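Local coordinates for putative NADPH:quinone reductase (Bacillus thuringiensis, PDB 3GMS), which probably reduces quinones with NADPH as a medium-chain dehydrogenase/reductase, although its true substrate is not established, at residues 39-44 with 121-126; 47-52 with 97-102; 89-94 with 282-287; 311-316 with 325-330. All blocks are in the same frame, centred on the assembly; numbering follows the deposited sequence.

Interaction 1 (39-44 with 121-126); sequences MLVRPI and TAAQMY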
loop_
_atom_site.group_PDB
_atom_site.type_symbol
_atom_site.label_atom_id
_atom_site.label_comp_id
_atom_site.label_asym_id
_atom_site.label_seq_id
_atom_site.Cartn_x
_atom_site.Cartn_y
_atom_site.Cartn_z
ATOM N N MET A 39 16.461 -11.514 1.199
ATOM C CA MET A 39 14.969 -11.508 1.188
ATOM C C MET A 39 14.348 -12.905 1.315
ATOM O O MET A 39 14.869 -13.891 0.781
ATOM C CB MET A 39 14.469 -10.837 -0.092
ATOM C CG MET A 39 14.854 -9.315 -0.218
ATOM S SD MET A 39 14.482 -8.299 1.238
ATOM C CE MET A 39 12.658 -8.246 1.023
ATOM N N LEU A 40 13.213 -12.962 2.020
ATOM C CA LEU A 40 12.467 -14.190 2.191
ATOM C C LEU A 40 11.238 -14.083 1.337
ATOM O O LEU A 40 11.007 -14.944 0.485
ATOM C CB LEU A 40 12.059 -14.371 3.651
ATOM C CG LEU A 40 13.247 -14.516 4.609
ATOM C CD1 LEU A 40 12.800 -14.355 6.058
ATOM C CD2 LEU A 40 13.871 -15.905 4.442
ATOM N N VAL A 41 10.492 -12.981 1.505
ATOM C CA VAL A 41 9.130 -12.908 0.915
ATOM C C VAL A 41 8.846 -11.457 0.524
ATOM O O VAL A 41 9.078 -10.539 1.307
ATOM C CB VAL A 41 8.043 -13.369 1.902
ATOM C CG1 VAL A 41 6.603 -13.156 1.333
ATOM C CG2 VAL A 41 8.257 -14.816 2.361
ATOM N N ARG A 42 8.336 -11.243 -0.686
ATOM C CA ARG A 42 7.757 -9.897 -1.012
ATOM C C ARG A 42 6.376 -10.104 -1.629
ATOM O O ARG A 42 6.212 -11.052 -2.406
ATOM C CB ARG A 42 8.576 -9.095 -2.060
ATOM C CG ARG A 42 10.080 -9.310 -2.025
ATOM C CD ARG A 42 10.448 -10.495 -2.903
ATOM N NE ARG A 42 11.887 -10.803 -2.994
ATOM C CZ ARG A 42 12.403 -12.033 -2.960
ATOM N NH1 ARG A 42 11.655 -13.116 -2.756
ATOM N NH2 ARG A 42 13.726 -12.185 -3.085
ATOM N N PRO A 43 5.426 -9.185 -1.367
ATOM C CA PRO A 43 4.148 -9.245 -2.063
ATOM C C PRO A 43 4.347 -8.670 -3.465
ATOM O O PRO A 43 5.299 -7.917 -3.719
ATOM C CB PRO A 43 3.272 -8.308 -1.219
ATOM C CG PRO A 43 4.235 -7.145 -0.881
ATOM C CD PRO A 43 5.563 -7.941 -0.575
ATOM N N ILE A 44 3.450 -9.033 -4.377
ATOM C CA ILE A 44 3.305 -8.306 -5.620
ATOM C C ILE A 44 2.119 -7.368 -5.445
ATOM O O ILE A 44 0.956 -7.773 -5.517
ATOM C CB ILE A 44 3.111 -9.248 -6.821
ATOM C CG1 ILE A 44 4.398 -10.097 -6.977
ATOM C CG2 ILE A 44 2.811 -8.400 -8.109
ATOM C CD1 ILE A 44 4.321 -11.214 -8.053
ATOM N N THR A 121 2.689 -11.974 6.806
ATOM C CA THR A 121 2.111 -10.801 7.444
ATOM C C THR A 121 3.123 -9.663 7.396
ATOM O O THR A 121 2.785 -8.539 7.015
ATOM C CB THR A 121 1.692 -11.169 8.894
ATOM O OG1 THR A 121 0.694 -12.184 8.813
ATOM C CG2 THR A 121 1.115 -9.933 9.610
ATOM N N ALA A 122 4.379 -9.930 7.807
ATOM C CA ALA A 122 5.401 -8.901 7.785
ATOM C C ALA A 122 5.615 -8.293 6.395
ATOM O O ALA A 122 5.804 -7.075 6.235
ATOM C CB ALA A 122 6.750 -9.485 8.314
ATOM N N ALA A 123 5.528 -9.144 5.390
ATOM C CA ALA A 123 5.761 -8.715 4.027
ATOM C C ALA A 123 4.686 -7.729 3.510
ATOM O O ALA A 123 4.797 -7.209 2.380
ATOM C CB ALA A 123 5.850 -9.967 3.119
ATOM N N GLN A 124 3.616 -7.542 4.289
ATOM C CA GLN A 124 2.494 -6.678 3.911
ATOM C C GLN A 124 2.360 -5.457 4.803
ATOM O O GLN A 124 1.372 -4.682 4.692
ATOM C CB GLN A 124 1.175 -7.470 3.916
ATOM C CG GLN A 124 1.083 -8.599 2.904
ATOM C CD GLN A 124 -0.231 -9.323 3.090
ATOM O OE1 GLN A 124 -1.268 -8.824 2.682
ATOM N NE2 GLN A 124 -0.204 -10.435 3.802
ATOM N N MET A 125 3.383 -5.226 5.646
ATOM C CA MET A 125 3.287 -4.225 6.716
ATOM C C MET A 125 3.396 -2.753 6.265
ATOM O O MET A 125 2.955 -1.860 6.983
ATOM C CB MET A 125 4.353 -4.508 7.792
ATOM C CG MET A 125 4.264 -3.687 9.133
ATOM S SD MET A 125 2.920 -4.244 10.251
ATOM C CE MET A 125 3.435 -5.897 10.549
ATOM N N TYR A 126 3.979 -2.518 5.091
ATOM C CA TYR A 126 4.378 -1.169 4.693
ATOM C C TYR A 126 3.317 -0.436 3.898
ATOM O O TYR A 126 2.634 0.415 4.410
ATOM C CB TYR A 126 5.695 -1.247 3.935
ATOM C CG TYR A 126 6.264 0.056 3.374
ATOM C CD1 TYR A 126 6.012 1.317 3.975
ATOM C CD2 TYR A 126 7.120 -0.005 2.273
ATOM C CE1 TYR A 126 6.584 2.479 3.438
ATOM C CE2 TYR A 126 7.705 1.141 1.734
ATOM C CZ TYR A 126 7.430 2.377 2.332
ATOM O OH TYR A 126 7.999 3.519 1.805
#

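Interaction 2 (47-52 with 97-102); sequences SDLIPI and GTWQEY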
loop_
_atom_site.group_PDB
_atom_site.type_symbol
_atom_site.label_atom_id
_atom_site.label_comp_id
_atom_site.label_asym_id
_atom_site.label_seq_id
_atom_site.Cartn_x
_atom_site.Cartn_y
_atom_site.Cartn_z
ATOM N N SER A 47 0.607 -1.565 -6.869
ATOM C CA SER A 47 1.444 -0.367 -6.889
ATOM C C SER A 47 2.928 -0.621 -7.228
ATOM O O SER A 47 3.663 0.310 -7.601
ATOM C CB SER A 47 1.354 0.391 -5.537
ATOM O OG SER A 47 1.734 -0.477 -4.483
ATOM N N ASP A 48 3.368 -1.869 -7.136
ATOM C CA ASP A 48 4.724 -2.233 -7.598
ATOM C C ASP A 48 4.751 -2.251 -9.135
ATOM O O ASP A 48 5.816 -2.122 -9.740
ATOM C CB ASP A 48 5.139 -3.638 -7.161
ATOM C CG ASP A 48 5.306 -3.775 -5.679
ATOM O OD1 ASP A 48 5.927 -2.875 -5.083
ATOM O OD2 ASP A 48 4.884 -4.817 -5.123
ATOM N N LEU A 49 3.608 -2.515 -9.756
ATOM C CA LEU A 49 3.583 -2.615 -11.230
ATOM C C LEU A 49 3.516 -1.286 -11.979
ATOM O O LEU A 49 3.995 -1.175 -13.123
ATOM C CB LEU A 49 2.432 -3.501 -11.688
ATOM C CG LEU A 49 2.368 -4.886 -11.064
ATOM C CD1 LEU A 49 1.192 -5.662 -11.680
ATOM C CD2 LEU A 49 3.693 -5.606 -11.248
ATOM N N ILE A 50 2.886 -0.294 -11.369
ATOM C CA ILE A 50 2.737 1.029 -11.984
ATOM C C ILE A 50 4.080 1.621 -12.490
ATOM O O ILE A 50 4.157 2.088 -13.643
ATOM C CB ILE A 50 1.985 2.006 -11.024
ATOM C CG1 ILE A 50 0.568 1.484 -10.761
ATOM C CG2 ILE A 50 1.947 3.444 -11.626
ATOM C CD1 ILE A 50 -0.264 2.368 -9.811
ATOM N N PRO A 51 5.157 1.582 -11.670
ATOM C CA PRO A 51 6.389 2.152 -12.224
ATOM C C PRO A 51 6.928 1.416 -13.456
ATOM O O PRO A 51 7.616 2.034 -14.285
ATOM C CB PRO A 51 7.415 2.022 -11.091
ATOM C CG PRO A 51 6.646 1.562 -9.869
ATOM C CD PRO A 51 5.218 1.359 -10.213
ATOM N N ILE A 52 6.646 0.112 -13.564
ATOM C CA ILE A 52 7.161 -0.674 -14.661
ATOM C C ILE A 52 6.564 -0.116 -15.951
ATOM O O ILE A 52 7.240 -0.065 -16.955
ATOM C CB ILE A 52 6.830 -2.174 -14.532
ATOM C CG1 ILE A 52 7.368 -2.711 -13.191
ATOM C CG2 ILE A 52 7.442 -2.959 -15.702
ATOM C CD1 ILE A 52 6.890 -4.136 -12.862
ATOM N N GLY A 97 15.182 -1.806 -4.821
ATOM C CA GLY A 97 14.027 -2.634 -5.163
ATOM C C GLY A 97 14.051 -3.965 -4.478
ATOM O O GLY A 97 15.104 -4.592 -4.320
ATOM N N THR A 98 12.885 -4.441 -4.067
ATOM C CA THR A 98 12.893 -5.639 -3.232
ATOM C C THR A 98 12.782 -6.930 -3.976
ATOM O O THR A 98 12.937 -8.002 -3.376
ATOM C CB THR A 98 11.812 -5.603 -2.154
ATOM O OG1 THR A 98 10.519 -5.575 -2.784
ATOM C CG2 THR A 98 11.968 -4.380 -1.175
ATOM N N TRP A 99 12.456 -6.888 -5.273
ATOM C CA TRP A 99 12.315 -8.146 -5.971
ATOM C C TRP A 99 13.666 -8.662 -6.428
ATOM O O TRP A 99 13.943 -8.753 -7.639
ATOM C CB TRP A 99 11.408 -7.992 -7.168
ATOM C CG TRP A 99 9.975 -7.665 -6.797
ATOM C CD1 TRP A 99 9.460 -7.381 -5.559
ATOM C CD2 TRP A 99 8.891 -7.549 -7.730
ATOM N NE1 TRP A 99 8.065 -7.130 -5.672
ATOM C CE2 TRP A 99 7.722 -7.230 -6.999
ATOM C CE3 TRP A 99 8.799 -7.716 -9.121
ATOM C CZ2 TRP A 99 6.474 -7.042 -7.621
ATOM C CZ3 TRP A 99 7.561 -7.528 -9.736
ATOM C CH2 TRP A 99 6.426 -7.202 -8.984
ATOM N N GLN A 100 14.497 -8.957 -5.450
ATOM C CA GLN A 100 15.825 -9.491 -5.713
ATOM C C GLN A 100 16.275 -10.277 -4.504
ATOM O O GLN A 100 15.668 -10.209 -3.436
ATOM C CB GLN A 100 16.831 -8.359 -6.052
ATOM C CG GLN A 100 17.073 -7.384 -4.951
ATOM C CD GLN A 100 18.132 -6.330 -5.333
ATOM O OE1 GLN A 100 19.150 -6.656 -5.973
ATOM N NE2 GLN A 100 17.885 -5.066 -4.955
ATOM N N GLU A 101 17.374 -11.003 -4.673
ATOM C CA GLU A 101 17.825 -11.946 -3.687
ATOM C C GLU A 101 18.314 -11.196 -2.457
ATOM O O GLU A 101 18.025 -11.599 -1.323
ATOM C CB GLU A 101 18.953 -12.799 -4.279
ATOM C CG GLU A 101 19.489 -13.887 -3.357
ATOM C CD GLU A 101 20.439 -14.848 -4.071
ATOM O OE1 GLU A 101 20.674 -14.711 -5.314
ATOM O OE2 GLU A 101 20.902 -15.775 -3.372
ATOM N N TYR A 102 19.076 -10.129 -2.690
ATOM C CA TYR A 102 19.632 -9.326 -1.623
ATOM C C TYR A 102 19.283 -7.860 -1.798
ATOM O O TYR A 102 19.485 -7.291 -2.877
ATOM C CB TYR A 102 21.162 -9.411 -1.635
ATOM C CG TYR A 102 21.727 -10.811 -1.494
ATOM C CD1 TYR A 102 21.789 -11.425 -0.247
ATOM C CD2 TYR A 102 22.208 -11.491 -2.604
ATOM C CE1 TYR A 102 22.334 -12.709 -0.093
ATOM C CE2 TYR A 102 22.761 -12.779 -2.478
ATOM C CZ TYR A 102 22.818 -13.371 -1.218
ATOM O OH TYR A 102 23.365 -14.611 -1.028
HETATM O O HOH W 1 6.799 -5.411 -3.149
#

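Interaction 3 (89-94 with 282-287); sequences RVLPLR and ETFRHL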
loop_
_atom_site.group_PDB
_atom_site.type_symbol
_atom_site.label_atom_id
_atom_site.label_comp_id
_atom_site.label_asym_id
_atom_site.label_seq_id
_atom_site.Cartn_x
_atom_site.Cartn_y
_atom_site.Cartn_z
ATOM N N ARG A 89 15.334 -10.471 11.593
ATOM C CA ARG A 89 14.327 -10.332 10.529
ATOM C C ARG A 89 13.844 -8.879 10.498
ATOM O O ARG A 89 13.460 -8.324 11.524
ATOM C CB ARG A 89 13.111 -11.263 10.764
ATOM C CG ARG A 89 12.892 -12.283 9.629
ATOM C CD ARG A 89 11.592 -13.138 9.700
ATOM N NE ARG A 89 11.037 -13.090 11.027
ATOM C CZ ARG A 89 9.751 -12.928 11.282
ATOM N NH1 ARG A 89 9.363 -12.809 12.531
ATOM N NH2 ARG A 89 8.866 -12.847 10.292
ATOM N N VAL A 90 13.847 -8.293 9.303
ATOM C CA VAL A 90 13.611 -6.867 9.116
ATOM C C VAL A 90 12.871 -6.592 7.809
ATOM O O VAL A 90 12.940 -7.405 6.878
ATOM C CB VAL A 90 14.955 -6.052 9.049
ATOM C CG1 VAL A 90 15.810 -6.296 10.320
ATOM C CG2 VAL A 90 15.744 -6.325 7.813
ATOM N N LEU A 91 12.218 -5.433 7.742
ATOM C CA LEU A 91 11.796 -4.901 6.426
ATOM C C LEU A 91 12.860 -3.920 5.925
ATOM O O LEU A 91 13.073 -2.875 6.558
ATOM C CB LEU A 91 10.441 -4.180 6.520
ATOM C CG LEU A 91 9.352 -4.868 7.346
ATOM C CD1 LEU A 91 8.090 -3.959 7.389
ATOM C CD2 LEU A 91 9.019 -6.299 6.853
ATOM N N PRO A 92 13.540 -4.251 4.823
ATOM C CA PRO A 92 14.557 -3.272 4.367
ATOM C C PRO A 92 13.970 -2.225 3.387
ATOM O O PRO A 92 14.030 -2.402 2.161
ATOM C CB PRO A 92 15.574 -4.161 3.701
ATOM C CG PRO A 92 14.779 -5.327 3.125
ATOM C CD PRO A 92 13.604 -5.528 4.056
ATOM N N LEU A 93 13.372 -1.176 3.925
ATOM C CA LEU A 93 12.513 -0.290 3.114
ATOM C C LEU A 93 13.277 0.956 2.687
ATOM O O LEU A 93 14.338 1.236 3.233
ATOM C CB LEU A 93 11.239 0.053 3.891
ATOM C CG LEU A 93 10.462 -1.130 4.474
ATOM C CD1 LEU A 93 9.250 -0.690 5.310
ATOM C CD2 LEU A 93 9.988 -2.080 3.334
ATOM N N ARG A 94 12.747 1.662 1.687
ATOM C CA ARG A 94 13.271 2.968 1.214
ATOM C C ARG A 94 14.711 2.885 0.756
ATOM O O ARG A 94 15.502 3.839 0.951
ATOM C CB ARG A 94 13.103 4.039 2.318
ATOM C CG ARG A 94 11.671 4.200 2.767
ATOM C CD ARG A 94 11.447 5.188 3.928
ATOM N NE ARG A 94 11.979 6.533 3.654
ATOM C CZ ARG A 94 11.871 7.537 4.519
ATOM N NH1 ARG A 94 11.194 7.355 5.655
ATOM N NH2 ARG A 94 12.426 8.716 4.245
ATOM N N GLU A 282 8.709 4.872 14.844
ATOM C CA GLU A 282 7.677 4.826 15.875
ATOM C C GLU A 282 6.333 4.441 15.304
ATOM O O GLU A 282 5.550 3.714 15.926
ATOM C CB GLU A 282 7.537 6.200 16.508
ATOM C CG GLU A 282 8.587 6.418 17.532
ATOM C CD GLU A 282 8.293 5.558 18.738
ATOM O OE1 GLU A 282 7.341 5.902 19.467
ATOM O OE2 GLU A 282 8.975 4.525 18.911
ATOM N N THR A 283 6.069 4.922 14.100
ATOM C CA THR A 283 4.800 4.608 13.434
ATOM C C THR A 283 4.751 3.110 13.100
ATOM O O THR A 283 3.707 2.459 13.270
ATOM C CB THR A 283 4.604 5.483 12.161
ATOM O OG1 THR A 283 4.656 6.864 12.545
ATOM C CG2 THR A 283 3.263 5.228 11.495
ATOM N N PHE A 284 5.867 2.557 12.632
ATOM C CA PHE A 284 5.905 1.104 12.391
ATOM C C PHE A 284 5.747 0.333 13.697
ATOM O O PHE A 284 5.066 -0.695 13.734
ATOM C CB PHE A 284 7.168 0.671 11.670
ATOM C CG PHE A 284 7.036 0.707 10.181
ATOM C CD1 PHE A 284 7.425 1.815 9.484
ATOM C CD2 PHE A 284 6.444 -0.368 9.500
ATOM C CE1 PHE A 284 7.282 1.851 8.065
ATOM C CE2 PHE A 284 6.311 -0.361 8.103
ATOM C CZ PHE A 284 6.732 0.768 7.394
ATOM N N ARG A 285 6.332 0.841 14.783
ATOM C CA ARG A 285 6.193 0.112 16.059
ATOM C C ARG A 285 4.750 0.010 16.447
ATOM O O ARG A 285 4.322 -0.998 17.004
ATOM C CB ARG A 285 7.047 0.752 17.171
ATOM C CG ARG A 285 8.459 0.249 17.130
ATOM C CD ARG A 285 9.259 0.643 18.394
ATOM N NE ARG A 285 9.670 2.031 18.275
ATOM C CZ ARG A 285 10.722 2.447 17.561
ATOM N NH1 ARG A 285 11.511 1.582 16.920
ATOM N NH2 ARG A 285 10.997 3.735 17.502
ATOM N N HIS A 286 3.993 1.046 16.100
ATOM C CA HIS A 286 2.595 1.085 16.352
ATOM C C HIS A 286 1.762 0.112 15.541
ATOM O O HIS A 286 0.881 -0.569 16.099
ATOM C CB HIS A 286 2.006 2.501 16.215
ATOM C CG HIS A 286 0.605 2.568 16.722
ATOM N ND1 HIS A 286 0.293 2.410 18.057
ATOM C CD2 HIS A 286 -0.579 2.633 16.068
ATOM C CE1 HIS A 286 -1.017 2.453 18.211
ATOM N NE2 HIS A 286 -1.570 2.586 17.020
ATOM N N LEU A 287 2.027 0.053 14.241
ATOM C CA LEU A 287 1.329 -0.908 13.374
ATOM C C LEU A 287 1.644 -2.329 13.838
ATOM O O LEU A 287 0.744 -3.153 13.903
ATOM C CB LEU A 287 1.784 -0.741 11.916
ATOM C CG LEU A 287 1.434 0.584 11.226
ATOM C CD1 LEU A 287 2.229 0.654 9.907
ATOM C CD2 LEU A 287 -0.019 0.629 10.941
#

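Interaction 4 (311-316 with 325-330); sequences KAAVDV and GKVFLT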
loop_
_atom_site.group_PDB
_atom_site.type_symbol
_atom_site.label_atom_id
_atom_site.label_comp_id
_atom_site.label_asym_id
_atom_site.label_seq_id
_atom_site.Cartn_x
_atom_site.Cartn_y
_atom_site.Cartn_z
ATOM N N LYS A 311 7.210 -13.638 -13.996
ATOM C CA LYS A 311 6.247 -13.355 -15.054
ATOM C C LYS A 311 4.913 -14.056 -14.833
ATOM O O LYS A 311 3.869 -13.449 -15.012
ATOM C CB LYS A 311 6.808 -13.686 -16.433
ATOM C CG LYS A 311 7.867 -12.684 -16.856
ATOM C CD LYS A 311 8.359 -13.010 -18.263
ATOM C CE LYS A 311 9.142 -11.840 -18.834
ATOM N NZ LYS A 311 9.292 -11.961 -20.328
ATOM N N ALA A 312 4.962 -15.316 -14.421
ATOM C CA ALA A 312 3.710 -16.080 -14.167
ATOM C C ALA A 312 2.947 -15.426 -13.025
ATOM O O ALA A 312 1.732 -15.277 -13.060
ATOM C CB ALA A 312 4.017 -17.544 -13.851
ATOM N N ALA A 313 3.684 -15.022 -12.010
ATOM C CA ALA A 313 3.073 -14.400 -10.833
ATOM C C ALA A 313 2.359 -13.098 -11.182
ATOM O O ALA A 313 1.242 -12.831 -10.739
ATOM C CB ALA A 313 4.144 -14.187 -9.726
ATOM N N VAL A 314 3.014 -12.280 -11.998
ATOM C CA VAL A 314 2.448 -11.002 -12.370
ATOM C C VAL A 314 1.188 -11.200 -13.183
ATOM O O VAL A 314 0.202 -10.514 -12.937
ATOM C CB VAL A 314 3.508 -10.061 -13.038
ATOM C CG1 VAL A 314 2.829 -8.840 -13.622
ATOM C CG2 VAL A 314 4.530 -9.631 -11.974
ATOM N N ASP A 315 1.193 -12.191 -14.085
ATOM C CA ASP A 315 -0.001 -12.510 -14.864
ATOM C C ASP A 315 -1.220 -12.834 -13.984
ATOM O O ASP A 315 -2.345 -12.406 -14.272
ATOM C CB ASP A 315 0.312 -13.648 -15.837
ATOM C CG ASP A 315 -0.916 -14.124 -16.589
ATOM O OD1 ASP A 315 -1.411 -13.370 -17.462
ATOM O OD2 ASP A 315 -1.385 -15.245 -16.292
ATOM N N VAL A 316 -0.994 -13.568 -12.889
ATOM C CA VAL A 316 -2.065 -13.863 -11.933
ATOM C C VAL A 316 -2.592 -12.561 -11.318
ATOM O O VAL A 316 -3.816 -12.330 -11.249
ATOM C CB VAL A 316 -1.575 -14.864 -10.844
ATOM C CG1 VAL A 316 -2.617 -15.043 -9.716
ATOM C CG2 VAL A 316 -1.235 -16.225 -11.480
ATOM N N GLY A 325 -6.916 -12.446 -2.269
ATOM C CA GLY A 325 -5.649 -12.664 -1.584
ATOM C C GLY A 325 -4.433 -12.133 -2.301
ATOM O O GLY A 325 -4.481 -11.799 -3.481
ATOM N N LYS A 326 -3.323 -12.095 -1.569
ATOM C CA LYS A 326 -2.067 -11.561 -2.041
ATOM C C LYS A 326 -1.144 -12.620 -2.689
ATOM O O LYS A 326 -0.998 -13.704 -2.153
ATOM C CB LYS A 326 -1.371 -10.951 -0.821
ATOM C CG LYS A 326 -0.239 -10.028 -1.166
ATOM C CD LYS A 326 -0.728 -8.737 -1.849
ATOM C CE LYS A 326 -1.229 -7.717 -0.867
ATOM N NZ LYS A 326 -1.432 -6.426 -1.561
ATOM N N VAL A 327 -0.542 -12.301 -3.847
ATOM C CA VAL A 327 0.421 -13.165 -4.473
ATOM C C VAL A 327 1.812 -12.751 -3.987
ATOM O O VAL A 327 2.082 -11.567 -3.859
ATOM C CB VAL A 327 0.357 -13.008 -6.004
ATOM C CG1 VAL A 327 1.410 -13.929 -6.688
ATOM C CG2 VAL A 327 -1.079 -13.344 -6.495
ATOM N N PHE A 328 2.670 -13.702 -3.683
ATOM C CA PHE A 328 4.022 -13.386 -3.199
ATOM C C PHE A 328 5.121 -14.012 -4.001
ATOM O O PHE A 328 4.945 -15.108 -4.577
ATOM C CB PHE A 328 4.184 -13.890 -1.743
ATOM C CG PHE A 328 3.246 -13.253 -0.759
ATOM C CD1 PHE A 328 3.665 -12.157 0.019
ATOM C CD2 PHE A 328 1.962 -13.759 -0.558
ATOM C CE1 PHE A 328 2.797 -11.581 0.934
ATOM C CE2 PHE A 328 1.064 -13.152 0.353
ATOM C CZ PHE A 328 1.496 -12.072 1.108
ATOM N N LEU A 329 6.289 -13.352 -3.950
ATOM C CA LEU A 329 7.539 -13.866 -4.512
ATOM C C LEU A 329 8.393 -14.320 -3.382
ATOM O O LEU A 329 8.704 -13.530 -2.485
ATOM C CB LEU A 329 8.283 -12.762 -5.274
ATOM C CG LEU A 329 7.593 -12.276 -6.561
ATOM C CD1 LEU A 329 8.175 -10.958 -7.083
ATOM C CD2 LEU A 329 7.494 -13.378 -7.703
ATOM N N THR A 330 8.752 -15.610 -3.379
ATOM C CA THR A 330 9.372 -16.142 -2.176
ATOM C C THR A 330 10.776 -16.635 -2.531
ATOM O O THR A 330 11.058 -16.936 -3.704
ATOM C CB THR A 330 8.532 -17.281 -1.527
ATOM O OG1 THR A 330 8.462 -18.389 -2.435
ATOM C CG2 THR A 330 7.111 -16.819 -1.143
#

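Interaction 1 (39-44 with 121-126)
Ala123, in the centre of this contact, sets its single methyl group against Val41 and lifts its carbonyl oxygen to the ring of Pro43, which joins strand 34-43 of the GroES-like barrel to the turn at 122-125. The strand is irregular here: Leu40 and Val41 both face Val71 on the neighbouring strand, a classic beta bulge. From the bulge onward, Val41 and Pro43 both direct their side chains at the turn, while Arg42 between them turns away and reaches the backbone oxygens of Thr98, Gln100 and Leu329.

On the other side, residues 122 to 125 form a type I turn, closed by a bond from Met125 N to Ala122 O of 3.1 Å. Ala123 is the second residue of that turn, and its CB points at the strand. Val41 meets it with one branch: with CG1 anti to the backbone N (chi1 174°), that methyl lies 3.7 Å from Ala123 CB. The same CB is also 3.7 Å from Val41 O, so the methyl rests on backbone as well as side chain, a close approach that suits a small residue. Phe328 packs on Val41 from the adjacent strand, and NE2 of Gln124 bonds to Phe120 O and Met299 O.

Proline suits position 43 because its ring presents a compact hydrocarbon surface and has no amide N-H to satisfy. Pro43 CB is 4.1 Å from Ala123 O; Pro43 CG comes closer to that oxygen, at 3.3 Å, and the N-bonded carbon Pro43 CD closest, 3.1 Å from Ala123 O.

Interaction 2 (47-52 with 97-102)
Asp48 and Leu49 approach the six-membered part of the Trp99 indole in quite different ways. Asp48 comes in obliquely, its CB 3.7 Å from Trp99 CZ2, and its carboxylate plane stands 75° from the ring plane, so the two flat groups do not stack. Leu49 crosses the tryptophan at about a right angle and brings CD2 to the ring edge, near its plane, 3.9 Å from Trp99 CH2. Only the end of the leucine reaches the indole: its CB does not point that way, and the touching methyl, CD2, is the branch that is not anti to CA. A branched aliphatic tip suits a purely hydrocarbon edge, whereas the aspartate touches the benzo ring through its CB and reaches NE1 only by way of a water.

That water lies 2.8 Å from Asp48 OD2, probably donating to it, and weakly accepts from Trp99 NE1 at 3.3 Å; NE1 also makes a weak bond to Pro43 O. The carboxylate has stronger duties close by: OD2 takes the backbone N-H of Asn45 and OD1 that of Tyr68, so this buried charge is met by several donors.

Trp99 is the centre of an inverse gamma turn, and its side chain points at segment 47-52. Within the loop, Gln100 NE2 bonds to Gly97 O, 2.9 Å away, in the carbonyl plane. The contact thus joins the short helix 46-49 to the loop between strands 89-92 and 102-106 of the GroES-like domain, with helix 310-318 touching both Leu49 and Trp99, and with Ile52 resting on strand 4-10 and helix 16-19.

Interaction 3 (89-94 with 282-287)
The Phe284 ring is met obliquely by two leucine methyls, neither squarely over a face nor at the edge: Leu93 CD1 lies 3.6 Å from Phe284 CZ and Leu91 CD1 4.1 Å from Phe284 CE2. Atom CE2 is also 4.1 Å from Leu93 CD1, so the outer rim of the ring fits against both methyls. Trp280, one helical turn earlier, meets the phenylalanine with its ring plane at about 60°. The contact packs helix 277-292, from the zinc-binding dehydrogenase region, against strand 89-92 of the GroES-like barrel, and so joins the two family regions of the chain.

Leu91 and Leu93 are two residues apart and both direct their side chains at the helix. Pro92 between them, the centre of an inverse gamma turn, packs instead on Val37 and Met39. In Leu93, CG lies anti to the carbonyl carbon (chi1 -51°), and the chain then runs out to meet the phenylalanine from the opposite direction; Leu91 crosses it at a slant. Long, forked leucines suit this place because the backbones are well apart, with the CA atoms of Leu91 and Phe284 separated by 10.3 Å, and a flat aromatic ring bridges the gap from the helix side. Val111 and Leu130 add further hydrocarbon around the buried phenylalanine.

The partly exposed side of the same helix is polar. Arg285 grips Glu282 side-on within one turn, with the acceptor in the guanidinium plane: a single oxygen, Glu282 OE2, takes Arg285 NE at 2.7 Å and Arg285 NH2 at 2.6 Å, the latter through its anti lone pair.

Interaction 4 (311-316 with 325-330)
A beta-alpha-beta unit is packed together here: strand 301-306 leads through helix 310-318 into strand 326-330, and the helix lies against the strand that follows it. The two segments run nearly antiparallel, at 170°, with axes 8.9 Å apart. The small side chain of Ala313 lets the helix lie close to the strand at this point. Ala313 faces the strand, its CB 4.1 Å from Val327 CG1 and 4.0 Å from Leu329 CD2, so one methyl seats between two alternate strand residues. The leucine reaches it with the end of its chain.

One turn further on, Val316 meets the other branch of Val327, Val316 CG1 to Val327 CG2 at 4.0 Å, the side chains crossing at a slant. In Val327 CG1 is anti to the backbone N (chi1 179°), which divides its branches between the two helix residues. Beta-branched valine is well suited to a strand, where it offers two methyls close to the backbone. Phe328, between Val327 and Leu329, turns away from the helix to meet the ring of Phe120 edge-to-face.

Strand 326-330 is bordered by strand 301-306, parallel to it, and by strand 34-43, antiparallel; Tyr305 from the first also touches Ala313 and Val316.

In the fold
Strand 34-43 links several of the contacts. It supplies one side of interaction 1 and pairs with strand 326-330 of interaction 4, where Arg42 O meets Leu329 N at 2.8 Å. Arg42 NH2 also bonds Gln100 O at 2.8 Å, tying interaction 1 to interaction 2, and Leu329 CD1 packs 3.5 Å from Trp99 CD2 to join interactions 2 and 4. Interaction 3 touches interaction 1, Tyr126 CG lying 3.6 Å from Leu93 CD1. Interactions 3 and 4 are the most separated, with centres about 23 Å apart. Interaction 3 alone brings in the zinc-binding dehydrogenase region, through helix 277-292; none of the four lies on the six-stranded parallel sheet, the probable NADPH-binding part.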